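Local coordinates for putative cell invasion protein with MAC/Perforin domain (Bacteroides thetaiotaomicron VPI-5482, PDB 3KK7) that is of unproven function but, as a putative cell invasion protein of the membrane-attack complex/perforin family, may act on membranes, at residues C58-E63 and F72-Y77; S67-F72 and I336-G341; S200-M205 and N360-D365; E210-G215 and Y344-F349. All coordinates share one frame; numbering follows the deposited sequence.

How the contacts relate
All four contacts lie within the MACPF domain and are mostly buried. In contact 2 every touching residue is buried. Contact 1 reaches the surface at Tyr77, and contact 3 has two partly exposed residues, Met205 and Thr362. Contacts 1, 2 and 4 reach the same antiparallel sheet, where strand 211-218 borders strands 58-60, 334-338 and 343-345. Contacts 1 and 4 are bound by backbone hydrogen bonds. Contact 2 seats a turn against a strand by close packing and joins contact 1 through a Gly70 N to Tyr60 OH bond. Contact 3 packs two helices mainly by van der Waals contact. Contact 4 is nested within the chain loop that contact 3 closes.

Contact 1 of 4, residues C58-E63 and F72-Y77; sequences CSYAVE and FANAKY
The ring of Tyr60 has Asn74 over one face. Asn74 CB sits 3.8 Å from the centroid of the Tyr60 ring, a CH-pi contact. The Asn74 amide stands almost upright to the ring, the two planes 87° apart. Ala75 N approaches the ring obliquely. The motif is a short antiparallel beta pairing at the sheet of the MACPF domain, with Tyr60 and Ala75 a non-hydrogen-bonded pair. Both side chains lie on one face of the sheet.

Asn74 also reaches the rim of the ring. Its ND2 donates to Tyr60 OH at 3.0 Å, with the hydroxyl close to the amide plane. Gly70 N bonds the same hydroxyl, and Thr66 N bonds Asn74 OD1. The Tyr60 ring swings out over Asn74 because CG lies anti to the backbone N (chi1 -178°). With a phenylalanine here, Asn74 ND2 and Gly70 N would probably lose the hydroxyl they share, in a buried place.

The backbones are joined by three bonds. Ser59 N donates to Tyr77 O at 2.8 Å, and Lys76 N to Ser59 O at 2.9 Å. Ala61 N donates to Asn74 O at 2.8 Å. Lys76 runs its chain past Ala61, with CE 3.8 Å from Ala61 CB, and its NZ turns back to Ala73 O. Ser59 OG has two partners: it bonds Tyr208 O, and it accepts from Tyr77 N at 3.1 Å with an N-H...O angle of 172°.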
# COMPACT_ATOMS: atom_id res chain seq x y z
N CYS A 58 -11.56 -2.38 -4.25
CA CYS A 58 -10.82 -1.30 -4.89
C CYS A 58 -9.74 -0.77 -4.00
O CYS A 58 -9.80 -0.88 -2.78
CB CYS A 58 -11.71 -0.12 -5.27
SG CYS A 58 -12.80 -0.54 -6.61
N SER A 59 -8.74 -0.19 -4.64
CA SER A 59 -7.70 0.49 -3.91
C SER A 59 -8.28 1.75 -3.26
O SER A 59 -9.30 2.31 -3.71
CB SER A 59 -6.57 0.85 -4.86
OG SER A 59 -7.07 1.73 -5.85
N TYR A 60 -7.61 2.18 -2.21
CA TYR A 60 -8.00 3.31 -1.43
C TYR A 60 -6.78 4.22 -1.22
O TYR A 60 -5.70 3.73 -0.85
CB TYR A 60 -8.59 2.84 -0.11
CG TYR A 60 -9.06 3.98 0.74
CD1 TYR A 60 -8.20 4.63 1.62
CD2 TYR A 60 -10.36 4.45 0.63
CE1 TYR A 60 -8.63 5.72 2.39
CE2 TYR A 60 -10.80 5.51 1.39
CZ TYR A 60 -9.94 6.15 2.26
OH TYR A 60 -10.41 7.21 2.98
N ALA A 61 -6.96 5.53 -1.43
CA ALA A 61 -5.85 6.50 -1.38
C ALA A 61 -5.79 7.29 -0.08
O ALA A 61 -6.72 8.03 0.25
CB ALA A 61 -5.97 7.47 -2.54
N VAL A 62 -4.70 7.14 0.64
CA VAL A 62 -4.53 7.85 1.91
C VAL A 62 -3.76 9.14 1.64
O VAL A 62 -4.33 10.22 1.71
CB VAL A 62 -3.80 6.98 2.99
CG1 VAL A 62 -3.52 7.80 4.27
CG2 VAL A 62 -4.61 5.72 3.34
N GLU A 63 -2.48 9.01 1.28
CA GLU A 63 -1.58 10.15 1.09
C GLU A 63 -2.08 11.17 0.10
O GLU A 63 -1.94 12.36 0.31
CB GLU A 63 -0.20 9.68 0.61
CG GLU A 63 0.89 10.77 0.63
CD GLU A 63 2.29 10.21 0.35
OE1 GLU A 63 2.44 9.15 -0.28
OE2 GLU A 63 3.27 10.83 0.80
N PHE A 72 -15.75 8.12 -0.37
CA PHE A 72 -15.80 7.40 -1.64
C PHE A 72 -14.85 7.95 -2.69
O PHE A 72 -14.36 7.20 -3.51
CB PHE A 72 -17.23 7.36 -2.19
CG PHE A 72 -17.70 8.65 -2.78
CD1 PHE A 72 -17.47 8.93 -4.13
CD2 PHE A 72 -18.36 9.59 -2.01
CE1 PHE A 72 -17.90 10.12 -4.70
CE2 PHE A 72 -18.79 10.80 -2.57
CZ PHE A 72 -18.56 11.07 -3.92
N ALA A 73 -14.59 9.26 -2.67
CA ALA A 73 -13.64 9.88 -3.59
C ALA A 73 -12.23 9.24 -3.51
O ALA A 73 -11.50 9.27 -4.47
CB ALA A 73 -13.56 11.39 -3.33
N ASN A 74 -11.84 8.70 -2.36
CA ASN A 74 -10.53 8.09 -2.22
C ASN A 74 -10.47 6.66 -2.76
O ASN A 74 -9.40 6.05 -2.77
CB ASN A 74 -10.11 8.08 -0.75
CG ASN A 74 -10.01 9.48 -0.15
OD1 ASN A 74 -9.75 10.46 -0.85
ND2 ASN A 74 -10.24 9.58 1.15
N ALA A 75 -11.62 6.11 -3.15
CA ALA A 75 -11.66 4.82 -3.84
C ALA A 75 -11.11 5.05 -5.24
O ALA A 75 -11.60 5.92 -5.94
CB ALA A 75 -13.08 4.30 -3.91
N LYS A 76 -10.10 4.30 -5.66
CA LYS A 76 -9.48 4.59 -6.94
C LYS A 76 -9.77 3.57 -8.04
O LYS A 76 -10.63 3.81 -8.87
CB LYS A 76 -7.97 4.80 -6.76
CG LYS A 76 -7.59 6.07 -5.95
CD LYS A 76 -7.89 7.41 -6.68
CE LYS A 76 -7.67 8.58 -5.72
NZ LYS A 76 -8.64 9.69 -5.93
N TYR A 77 -9.05 2.44 -8.07
CA TYR A 77 -9.25 1.44 -9.10
C TYR A 77 -9.39 0.04 -8.54
O TYR A 77 -8.98 -0.26 -7.41
CB TYR A 77 -8.08 1.42 -10.08
CG TYR A 77 -7.75 2.76 -10.68
CD1 TYR A 77 -8.48 3.27 -11.75
CD2 TYR A 77 -6.67 3.51 -10.19
CE1 TYR A 77 -8.16 4.49 -12.30
CE2 TYR A 77 -6.35 4.73 -10.72
CZ TYR A 77 -7.09 5.22 -11.77
OH TYR A 77 -6.75 6.45 -12.29

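Contact 2 of 4, residues S67-F72 and I336-G341; sequences SIIGDF and IDLQDG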
# COMPACT_ATOMS: atom_id res chain seq x y z
N SER A 67 -8.34 12.92 2.54
CA SER A 67 -7.98 12.79 3.96
C SER A 67 -9.21 12.61 4.86
O SER A 67 -9.09 12.55 6.07
CB SER A 67 -7.11 13.94 4.48
OG SER A 67 -7.91 15.00 4.95
N ILE A 68 -10.40 12.51 4.25
CA ILE A 68 -11.60 12.15 4.98
C ILE A 68 -11.68 10.63 4.91
O ILE A 68 -11.78 10.04 3.84
CB ILE A 68 -12.85 12.78 4.41
CG1 ILE A 68 -12.69 14.30 4.29
CG2 ILE A 68 -14.03 12.46 5.31
CD1 ILE A 68 -12.56 15.05 5.62
N ILE A 69 -11.62 10.02 6.09
CA ILE A 69 -11.59 8.57 6.24
C ILE A 69 -12.88 7.96 5.72
O ILE A 69 -13.97 8.29 6.20
CB ILE A 69 -11.42 8.18 7.71
CG1 ILE A 69 -10.13 8.77 8.29
CG2 ILE A 69 -11.43 6.65 7.86
CD1 ILE A 69 -10.16 8.89 9.80
N GLY A 70 -12.75 7.06 4.76
CA GLY A 70 -13.90 6.35 4.21
C GLY A 70 -14.66 7.07 3.10
O GLY A 70 -15.66 6.55 2.61
N ASP A 71 -14.17 8.25 2.72
CA ASP A 71 -14.73 9.06 1.64
C ASP A 71 -14.61 8.29 0.31
O ASP A 71 -13.52 7.90 -0.08
CB ASP A 71 -13.92 10.38 1.60
CG ASP A 71 -14.34 11.35 0.49
OD1 ASP A 71 -15.12 11.00 -0.43
OD2 ASP A 71 -13.84 12.50 0.55
N PHE A 72 -15.75 8.12 -0.37
CA PHE A 72 -15.80 7.40 -1.64
C PHE A 72 -14.85 7.95 -2.69
O PHE A 72 -14.36 7.20 -3.51
CB PHE A 72 -17.23 7.36 -2.19
CG PHE A 72 -17.70 8.65 -2.78
CD1 PHE A 72 -17.47 8.93 -4.13
CD2 PHE A 72 -18.36 9.59 -2.01
CE1 PHE A 72 -17.90 10.12 -4.70
CE2 PHE A 72 -18.79 10.80 -2.57
CZ PHE A 72 -18.56 11.07 -3.92
N ILE A 336 -19.40 5.91 2.77
CA ILE A 336 -19.29 7.05 3.68
C ILE A 336 -18.32 6.92 4.87
O ILE A 336 -18.01 7.93 5.51
CB ILE A 336 -20.66 7.44 4.20
CG1 ILE A 336 -21.29 6.30 4.99
CG2 ILE A 336 -21.53 7.86 3.05
CD1 ILE A 336 -22.48 6.73 5.84
N ASP A 337 -17.84 5.72 5.19
CA ASP A 337 -16.91 5.53 6.32
C ASP A 337 -16.39 4.11 6.25
O ASP A 337 -16.90 3.30 5.47
CB ASP A 337 -17.59 5.76 7.68
CG ASP A 337 -16.67 6.42 8.73
OD1 ASP A 337 -15.44 6.14 8.68
OD2 ASP A 337 -17.17 7.20 9.60
N LEU A 338 -15.40 3.80 7.07
CA LEU A 338 -14.75 2.50 7.05
C LEU A 338 -15.04 1.72 8.33
O LEU A 338 -15.19 2.29 9.40
CB LEU A 338 -13.24 2.68 6.89
CG LEU A 338 -12.75 3.34 5.60
CD1 LEU A 338 -11.28 3.72 5.70
CD2 LEU A 338 -12.98 2.44 4.38
N GLN A 339 -15.14 0.40 8.19
CA GLN A 339 -15.25 -0.51 9.32
C GLN A 339 -13.88 -0.67 9.92
O GLN A 339 -12.88 -0.52 9.23
CB GLN A 339 -15.70 -1.89 8.85
CG GLN A 339 -17.10 -1.94 8.34
CD GLN A 339 -17.51 -3.34 7.93
OE1 GLN A 339 -17.13 -4.34 8.58
NE2 GLN A 339 -18.33 -3.43 6.86
N ASP A 340 -13.84 -1.00 11.20
CA ASP A 340 -12.57 -1.30 11.82
C ASP A 340 -11.95 -2.45 11.02
O ASP A 340 -12.62 -3.43 10.69
CB ASP A 340 -12.72 -1.70 13.29
CG ASP A 340 -13.19 -0.55 14.18
OD1 ASP A 340 -13.35 0.59 13.72
OD2 ASP A 340 -13.42 -0.82 15.37
N GLY A 341 -10.68 -2.32 10.68
CA GLY A 341 -10.03 -3.32 9.87
C GLY A 341 -10.59 -3.47 8.46
O GLY A 341 -10.43 -4.52 7.85
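Gly70 rests on Asp337 and Leu338, its CA only 3.8 Å from Asp337 CA. It belongs to a type II beta turn, Ile68 to Asp71, laid against strand 334-338 of the MACPF sheet. The turn is closed by Asp71 N bonding Ile68 O.

The apolar part is small. Leu338 CG touches Gly70 CA at 3.5 Å, and Leu338 CD1 meets Ile69 CG2 at 3.6 Å. The Ile69 and Leu338 side chains cross at about a right angle. A CB on Gly70 would run into Asp337 CA and Leu338 N, and the positive phi of Gly70 (85°) would also jam it against the preceding carbonyl O.

The polar part works through a third party. Ile69 O and Ile336 O both accept from Arg221 NH1, which ties turn and strand together. Asp337 OD2 forms a salt bridge with Lys104. Replacing Asp337 by an alanine would probably leave the Lys104 charge without this mate and Leu338 N without its side-chain acceptor. Asp337 OD1 lies 3.6 Å from Ile69 O, two acceptors side by side. The same OD1 accepts a hydrogen bond from Leu338 N at 2.8 Å, on the anti side of the carboxylate and 17° out of its plane.

Contact 3 of 4, residues S200-M205 and N360-D365; sequences SMVELM and NDTHMD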
# COMPACT_ATOMS: atom_id res chain seq x y z
N SER A 200 6.91 0.28 -11.18
CA SER A 200 7.54 0.02 -9.91
C SER A 200 6.47 0.06 -8.86
O SER A 200 5.42 0.65 -9.05
CB SER A 200 8.61 1.08 -9.60
OG SER A 200 8.03 2.36 -9.42
N MSE A 201 6.73 -0.56 -7.73
CA MSE A 201 5.80 -0.50 -6.63
C MSE A 201 5.48 0.97 -6.26
O MSE A 201 4.32 1.31 -5.91
CB MSE A 201 6.38 -1.28 -5.43
CG MSE A 201 5.49 -1.30 -4.18
SE MSE A 201 3.73 -2.08 -4.50
CE MSE A 201 4.37 -3.82 -5.18
N VAL A 202 6.51 1.82 -6.30
CA VAL A 202 6.34 3.24 -6.05
C VAL A 202 5.25 3.81 -6.96
O VAL A 202 4.32 4.48 -6.49
CB VAL A 202 7.66 4.04 -6.21
CG1 VAL A 202 7.39 5.55 -6.44
CG2 VAL A 202 8.59 3.82 -4.98
N GLU A 203 5.37 3.53 -8.26
CA GLU A 203 4.42 4.01 -9.28
C GLU A 203 3.01 3.43 -9.09
O GLU A 203 2.01 4.14 -9.21
CB GLU A 203 4.97 3.70 -10.69
CG GLU A 203 5.96 4.78 -11.24
CD GLU A 203 6.92 4.28 -12.34
OE1 GLU A 203 6.81 3.11 -12.79
OE2 GLU A 203 7.80 5.08 -12.75
N LEU A 204 2.95 2.14 -8.77
CA LEU A 204 1.70 1.46 -8.52
C LEU A 204 1.01 2.13 -7.34
O LEU A 204 -0.20 2.38 -7.40
CB LEU A 204 1.96 -0.04 -8.27
CG LEU A 204 0.79 -1.05 -8.10
CD1 LEU A 204 1.29 -2.50 -8.19
CD2 LEU A 204 0.01 -0.82 -6.79
N MSE A 205 1.74 2.47 -6.28
CA MSE A 205 1.06 3.11 -5.13
C MSE A 205 0.62 4.52 -5.44
O MSE A 205 -0.37 4.99 -4.91
CB MSE A 205 1.90 3.06 -3.85
CG MSE A 205 2.08 1.65 -3.36
SE MSE A 205 3.49 1.40 -2.04
CE MSE A 205 2.60 2.20 -0.47
N ASN A 360 5.53 -3.22 1.61
CA ASN A 360 5.69 -2.93 3.04
C ASN A 360 6.83 -1.96 3.34
O ASN A 360 6.68 -0.99 4.10
CB ASN A 360 5.84 -4.22 3.85
CG ASN A 360 4.50 -4.89 4.07
OD1 ASN A 360 3.66 -4.32 4.75
ND2 ASN A 360 4.28 -6.06 3.48
N ASP A 361 7.96 -2.22 2.72
CA ASP A 361 9.12 -1.39 2.98
C ASP A 361 8.89 0.03 2.42
O ASP A 361 9.39 1.03 2.98
CB ASP A 361 10.37 -2.03 2.33
CG ASP A 361 11.00 -3.15 3.16
OD1 ASP A 361 10.71 -3.29 4.37
OD2 ASP A 361 11.84 -3.86 2.57
N THR A 362 8.13 0.15 1.33
CA THR A 362 7.96 1.44 0.70
C THR A 362 6.96 2.22 1.55
O THR A 362 7.17 3.40 1.83
CB THR A 362 7.50 1.30 -0.74
OG1 THR A 362 8.46 0.54 -1.48
CG2 THR A 362 7.30 2.65 -1.38
N HIS A 363 5.91 1.54 1.98
CA HIS A 363 4.93 2.16 2.84
C HIS A 363 5.58 2.69 4.09
O HIS A 363 5.21 3.77 4.58
CB HIS A 363 3.87 1.15 3.24
CG HIS A 363 2.91 1.66 4.26
ND1 HIS A 363 2.08 2.74 4.02
CD2 HIS A 363 2.66 1.24 5.53
CE1 HIS A 363 1.35 2.96 5.11
NE2 HIS A 363 1.67 2.06 6.03
N MSE A 364 6.52 1.92 4.63
CA MSE A 364 7.17 2.28 5.90
C MSE A 364 8.31 3.30 5.76
O MSE A 364 8.93 3.65 6.76
CB MSE A 364 7.73 1.01 6.59
CG MSE A 364 6.67 0.15 7.31
SE MSE A 364 5.78 1.16 8.72
CE MSE A 364 7.34 1.64 9.85
N ASP A 365 8.57 3.77 4.53
CA ASP A 365 9.71 4.67 4.21
C ASP A 365 11.09 3.99 4.38
O ASP A 365 12.09 4.67 4.56
CB ASP A 365 9.67 6.01 5.00
CG ASP A 365 8.37 6.78 4.80
OD1 ASP A 365 7.87 6.89 3.66
OD2 ASP A 365 7.82 7.28 5.79
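Thr362 CG2 is the point where the two helices press together. This methyl lies 4.0 Å from Val202 CG2 and 4.1 Å from Met205 SE. It faces them because it stands anti to the backbone N of Thr362, while OG1 (chi1 -59°) is turned back to bond Arg358 O in its own helix. The hydroxyl is thereby satisfied and the apolar branch is given to the interface. Val202 meets Thr362 at about a right angle. Met205 and Thr362 slide past each other in opposite directions.

Met205, a selenomethionine, bends at its last torsion (chi3 74°). That carries CE beyond Thr362 to His363, where it lies 4.0 Å from His363 CA and 4.1 Å from His363 CB. The imidazole leads away from helix 201-208 and meets the ring of Phe128.

The rest is looser. Met201 comes no closer than 4.4 Å, from CG to Thr362 OG1, and then turns toward Phe355 and Tyr359. Met205 and Thr362 are partly exposed. Only 175 Å² is buried between the two segments.

Each helix end has its own closure. Ser200 and Glu203 form a capping box: Glu203 N bonds Ser200 OG at 3.1 Å, and Ser200 N donates to Glu203 OE1. At Asp365 the chain leaves helix 353-363 through a Schellman motif. The arrangement is a helix-helix packing of the MACPF domain, between the start of one helix and the end of another.

Contact 4 of 4, residues E210-G215 and Y344-F349; sequences EFVLTG and YPISDF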
# COMPACT_ATOMS: atom_id res chain seq x y z
N GLU A 210 -2.69 2.95 -1.31
CA GLU A 210 -1.94 2.03 -0.47
C GLU A 210 -2.72 0.83 0.04
O GLU A 210 -2.12 -0.13 0.50
CB GLU A 210 -1.33 2.79 0.71
CG GLU A 210 -0.58 4.12 0.33
CD GLU A 210 -1.47 5.33 0.46
OE1 GLU A 210 -2.66 5.18 0.17
OE2 GLU A 210 -1.03 6.42 0.88
N PHE A 211 -4.04 0.87 -0.04
CA PHE A 211 -4.86 -0.15 0.61
C PHE A 211 -6.00 -0.64 -0.25
O PHE A 211 -6.40 -0.00 -1.24
CB PHE A 211 -5.40 0.40 1.91
CG PHE A 211 -4.33 0.72 2.91
CD1 PHE A 211 -3.76 -0.29 3.66
CD2 PHE A 211 -3.91 2.03 3.11
CE1 PHE A 211 -2.77 -0.01 4.58
CE2 PHE A 211 -2.92 2.31 4.03
CZ PHE A 211 -2.34 1.30 4.76
N VAL A 212 -6.53 -1.81 0.13
CA VAL A 212 -7.69 -2.39 -0.55
C VAL A 212 -8.91 -2.37 0.36
O VAL A 212 -8.83 -2.77 1.53
CB VAL A 212 -7.41 -3.81 -1.05
CG1 VAL A 212 -8.56 -4.29 -1.88
CG2 VAL A 212 -6.15 -3.83 -1.85
N LEU A 213 -10.02 -1.88 -0.16
CA LEU A 213 -11.28 -1.83 0.60
C LEU A 213 -11.89 -3.24 0.82
O LEU A 213 -12.32 -3.86 -0.13
CB LEU A 213 -12.30 -0.91 -0.12
CG LEU A 213 -11.97 0.59 -0.05
CD1 LEU A 213 -12.57 1.37 -1.24
CD2 LEU A 213 -12.40 1.23 1.29
N THR A 214 -11.95 -3.69 2.07
CA THR A 214 -12.58 -4.94 2.46
C THR A 214 -13.80 -4.76 3.37
O THR A 214 -14.63 -5.69 3.48
CB THR A 214 -11.60 -5.85 3.25
OG1 THR A 214 -11.21 -5.19 4.46
CG2 THR A 214 -10.36 -6.19 2.44
N GLY A 215 -13.91 -3.60 4.03
CA GLY A 215 -15.03 -3.34 4.97
C GLY A 215 -15.42 -1.87 5.11
O GLY A 215 -14.69 -1.06 5.66
N TYR A 344 -7.04 -3.32 3.94
CA TYR A 344 -6.01 -4.34 3.93
C TYR A 344 -4.86 -3.89 3.09
O TYR A 344 -5.05 -3.25 2.07
CB TYR A 344 -6.59 -5.65 3.36
CG TYR A 344 -7.10 -6.57 4.44
CD1 TYR A 344 -8.10 -6.14 5.31
CD2 TYR A 344 -6.57 -7.85 4.62
CE1 TYR A 344 -8.56 -6.96 6.31
CE2 TYR A 344 -7.03 -8.69 5.63
CZ TYR A 344 -8.02 -8.22 6.47
OH TYR A 344 -8.50 -9.01 7.46
N PRO A 345 -3.64 -4.21 3.49
CA PRO A 345 -2.53 -3.84 2.67
C PRO A 345 -2.60 -4.50 1.31
O PRO A 345 -3.03 -5.64 1.21
CB PRO A 345 -1.34 -4.42 3.42
CG PRO A 345 -1.87 -5.59 4.13
CD PRO A 345 -3.21 -5.11 4.58
N ILE A 346 -2.12 -3.82 0.28
CA ILE A 346 -2.01 -4.40 -1.07
C ILE A 346 -1.21 -5.69 -1.02
O ILE A 346 -1.48 -6.61 -1.78
CB ILE A 346 -1.37 -3.39 -2.06
CG1 ILE A 346 -2.31 -2.21 -2.27
CG2 ILE A 346 -1.09 -3.99 -3.41
CD1 ILE A 346 -1.69 -1.07 -3.01
N SER A 347 -0.26 -5.77 -0.09
CA SER A 347 0.59 -6.98 0.00
C SER A 347 -0.20 -8.25 0.31
O SER A 347 0.24 -9.34 -0.05
CB SER A 347 1.72 -6.80 1.00
OG SER A 347 1.23 -6.45 2.26
N ASP A 348 -1.35 -8.11 0.96
CA ASP A 348 -2.22 -9.28 1.16
C ASP A 348 -2.87 -9.81 -0.10
O ASP A 348 -3.37 -10.91 -0.08
CB ASP A 348 -3.30 -8.99 2.21
CG ASP A 348 -2.78 -9.17 3.63
OD1 ASP A 348 -1.73 -9.83 3.80
OD2 ASP A 348 -3.42 -8.65 4.58
N PHE A 349 -2.85 -9.04 -1.19
CA PHE A 349 -3.50 -9.44 -2.45
C PHE A 349 -2.58 -9.92 -3.56
O PHE A 349 -3.02 -10.07 -4.69
CB PHE A 349 -4.40 -8.30 -2.92
CG PHE A 349 -5.56 -8.10 -2.01
CD1 PHE A 349 -5.39 -7.44 -0.83
CD2 PHE A 349 -6.78 -8.67 -2.30
CE1 PHE A 349 -6.43 -7.31 0.04
CE2 PHE A 349 -7.83 -8.55 -1.42
CZ PHE A 349 -7.66 -7.88 -0.25
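Val212 and Phe349 approach from opposite directions. The valine puts CG1 over one face of the ring, offset toward its rim, and CB lies 3.8 Å from Phe349 CE1. Val212 CG2 makes an off-centre CH-pi contact, 4.2 Å from the Phe349 ring centroid. Thr214 CG2 comes to the edge of the same ring.

Thr214 crosses the Tyr344 side chain at about a right angle. With OG1 between the backbone N and the carbonyl carbon (chi1 63°), the hydroxyl oxygen comes to 3.4 Å from Tyr344 CD1, while Thr214 CG2 lies against Tyr344 CD1 and CG. Phe211 turns its ring edge to the Tyr344 carbonyl, its CD1 3.6 Å from Tyr344 O. Ile346 CG1 rests 3.5 Å from Glu210 O.

The backbones hold this register. Val212 N donates to Tyr344 O at 2.8 Å, and Tyr344 N donates to Val212 O at 3.1 Å. They make an antiparallel hydrogen-bonded pair. Glu210 and Phe211 both face Tyr60, a classic beta bulge.

Residues 211-213 here lie between strands 58-60 and 343-345. Helix 353-363 packs Tyr359 on Phe211, Pro345 and Ile346, and helix 177-186 sets Leu180 against Tyr344 and Phe349.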